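Local coordinates for protein manganese-containing pseudocatalase (Thermus thermophilus, PDB 2V8T) that probably acts as a catalase, breaking down hydrogen peroxide to water and oxygen at a centre of two manganese ions, at residues N21-V26 / N82-K87. Residues are numbered along the deposited sequence; the frame is centred on the assembly and turned at random.
Sequences NAAAAV and NSLLAK
Ala22 O accepts the helical bond from Val26 N at 2.9 Å, joining the two ends of the face that the short helix 20-26 presents to Leu84. Across the interface itself the contact is apolar and buried. Leu84 supplies most of the surface on its side: its CD1 methyl comes in over the first turn, lying 4.0 Å from Ala22 CB and 3.8 Å from Ala23 N. Farther along the helix Leu84 CD1 lies 4.2 Å from Val26 CG2. With Leu84 CG beside its own backbone N and anti to the carbonyl carbon (chi1 -66°), and chi2 at 162°, CD1 is set against the turn of Ala22, Ala23 and Val26.

Ala23 is the point of closest backbone approach, its CA 5.6 Å from Leu84 CA. The small side chain lets the helices come this near: Ala23 CB meets Leu84 CB at 4.0 Å and Leu85 CD2 at 3.7 Å, so one methyl is touched by two successive leucines. Leu85 meets this methyl with CG as well as CD2, although its CB does not point straight at helix 20-26.

Polar ties lie just outside the apolar patch. Leu84 shares a backbone hydrogen bond with Asp19, whose OD1 also accepts from Ala22 N, while Gln18 NE2 bonds to Leu85 O where helix 57-85 ends and Ala86 departs from helical geometry. The lead-in to helix 20-26 is thereby fastened to the C-terminal turn of a long helix of the ferritin-like four-helix bundle, which farther back carries the manganese ligands Glu70 and His73. Helix 172-200 closes the Val26 and Leu84 side through Met177 and Val173, and helix 114-117 packs His115 on Ala23 and Leu85.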
loop_
_atom_site.group_PDB
_atom_site.type_symbol
_atom_site.label_atom_id
_atom_site.label_comp_id
_atom_site.label_asym_id
_atom_site.label_seq_id
_atom_site.Cartn_x
_atom_site.Cartn_y
_atom_site.Cartn_z
ATOM N N ASN A 21 0.068 -7.463 -23.866
ATOM C CA ASN A 21 0.807 -6.283 -23.459
ATOM C C ASN A 21 0.091 -4.978 -23.848
ATOM O O ASN A 21 0.205 -3.971 -23.140
ATOM C CB ASN A 21 2.245 -6.306 -23.944
ATOM C CG ASN A 21 3.097 -7.325 -23.205
ATOM O OD1 ASN A 21 2.678 -7.887 -22.170
ATOM N ND2 ASN A 21 4.318 -7.518 -23.685
ATOM N N ALA A 22 -0.665 -4.976 -24.960
ATOM C CA ALA A 22 -1.516 -3.811 -25.237
ATOM C C ALA A 22 -2.537 -3.622 -24.108
ATOM O O ALA A 22 -2.751 -2.500 -23.639
ATOM C CB ALA A 22 -2.211 -3.944 -26.561
ATOM N N ALA A 23 -3.178 -4.714 -23.687
ATOM C CA ALA A 23 -4.134 -4.633 -22.586
ATOM C C ALA A 23 -3.472 -4.056 -21.324
ATOM O O ALA A 23 -4.058 -3.262 -20.595
ATOM C CB ALA A 23 -4.727 -5.999 -22.307
ATOM N N ALA A 24 -2.242 -4.525 -21.030
ATOM C CA ALA A 24 -1.522 -4.066 -19.838
ATOM C C ALA A 24 -1.251 -2.584 -19.891
ATOM O O ALA A 24 -1.295 -1.912 -18.857
ATOM C CB ALA A 24 -0.221 -4.856 -19.679
ATOM N N ALA A 25 -0.949 -2.033 -21.088
ATOM C CA ALA A 25 -0.708 -0.605 -21.216
ATOM C C ALA A 25 -2.031 0.189 -21.039
ATOM O O ALA A 25 -2.085 1.201 -20.359
ATOM C CB ALA A 25 -0.078 -0.292 -22.579
ATOM N N VAL A 26 -3.089 -0.315 -21.696
ATOM C CA VAL A 26 -4.390 0.339 -21.608
ATOM C C VAL A 26 -4.918 0.358 -20.168
ATOM O O VAL A 26 -5.663 1.261 -19.790
ATOM C CB VAL A 26 -5.393 -0.275 -22.625
ATOM C CG1 VAL A 26 -6.786 0.322 -22.442
ATOM C CG2 VAL A 26 -4.890 -0.022 -24.051
ATOM N N ASN A 82 -10.827 -5.864 -22.354
ATOM C CA ASN A 82 -11.413 -7.180 -22.523
ATOM C C ASN A 82 -11.303 -7.652 -23.973
ATOM O O ASN A 82 -11.102 -8.841 -24.237
ATOM C CB ASN A 82 -12.839 -7.206 -22.028
ATOM C CG ASN A 82 -12.910 -7.099 -20.520
ATOM O OD1 ASN A 82 -11.966 -7.471 -19.826
ATOM N ND2 ASN A 82 -14.061 -6.607 -20.006
ATOM N N SER A 83 -11.485 -6.737 -24.920
ATOM C CA SER A 83 -11.333 -7.048 -26.320
ATOM C C SER A 83 -9.933 -7.542 -26.630
ATOM O O SER A 83 -9.755 -8.500 -27.399
ATOM C CB SER A 83 -11.658 -5.824 -27.187
ATOM O OG SER A 83 -13.011 -5.443 -27.123
ATOM N N LEU A 84 -8.928 -6.874 -26.064
ATOM C CA LEU A 84 -7.532 -7.245 -26.264
ATOM C C LEU A 84 -7.174 -8.564 -25.577
ATOM O O LEU A 84 -6.215 -9.222 -25.999
ATOM C CB LEU A 84 -6.627 -6.108 -25.774
ATOM C CG LEU A 84 -6.745 -4.818 -26.591
ATOM C CD1 LEU A 84 -6.158 -3.641 -25.775
ATOM C CD2 LEU A 84 -6.056 -4.959 -27.943
ATOM N N LEU A 85 -7.902 -8.956 -24.532
ATOM C CA LEU A 85 -7.616 -10.178 -23.808
ATOM C C LEU A 85 -8.449 -11.375 -24.272
ATOM O O LEU A 85 -8.180 -12.507 -23.871
ATOM C CB LEU A 85 -7.860 -9.971 -22.313
ATOM C CG LEU A 85 -6.883 -9.003 -21.633
ATOM C CD1 LEU A 85 -7.328 -8.722 -20.226
ATOM C CD2 LEU A 85 -5.457 -9.551 -21.651
ATOM N N ALA A 86 -9.458 -11.153 -25.115
ATOM C CA ALA A 86 -10.406 -12.220 -25.492
ATOM C C ALA A 86 -9.783 -13.170 -26.482
ATOM O O ALA A 86 -9.341 -12.795 -27.545
ATOM C CB ALA A 86 -11.629 -11.563 -26.163
ATOM N N LYS A 87 -9.836 -14.470 -26.181
ATOM C CA LYS A 87 -9.340 -15.468 -27.106
ATOM C C LYS A 87 -10.312 -15.646 -28.276
ATOM O O LYS A 87 -9.892 -15.761 -29.432
ATOM C CB LYS A 87 -9.130 -16.812 -26.377
ATOM C CG LYS A 87 -8.584 -17.889 -27.335
ATOM C CD LYS A 87 -8.456 -19.260 -26.746
ATOM C CE LYS A 87 -8.021 -20.296 -27.798
ATOM N NZ LYS A 87 -8.182 -21.681 -27.379
#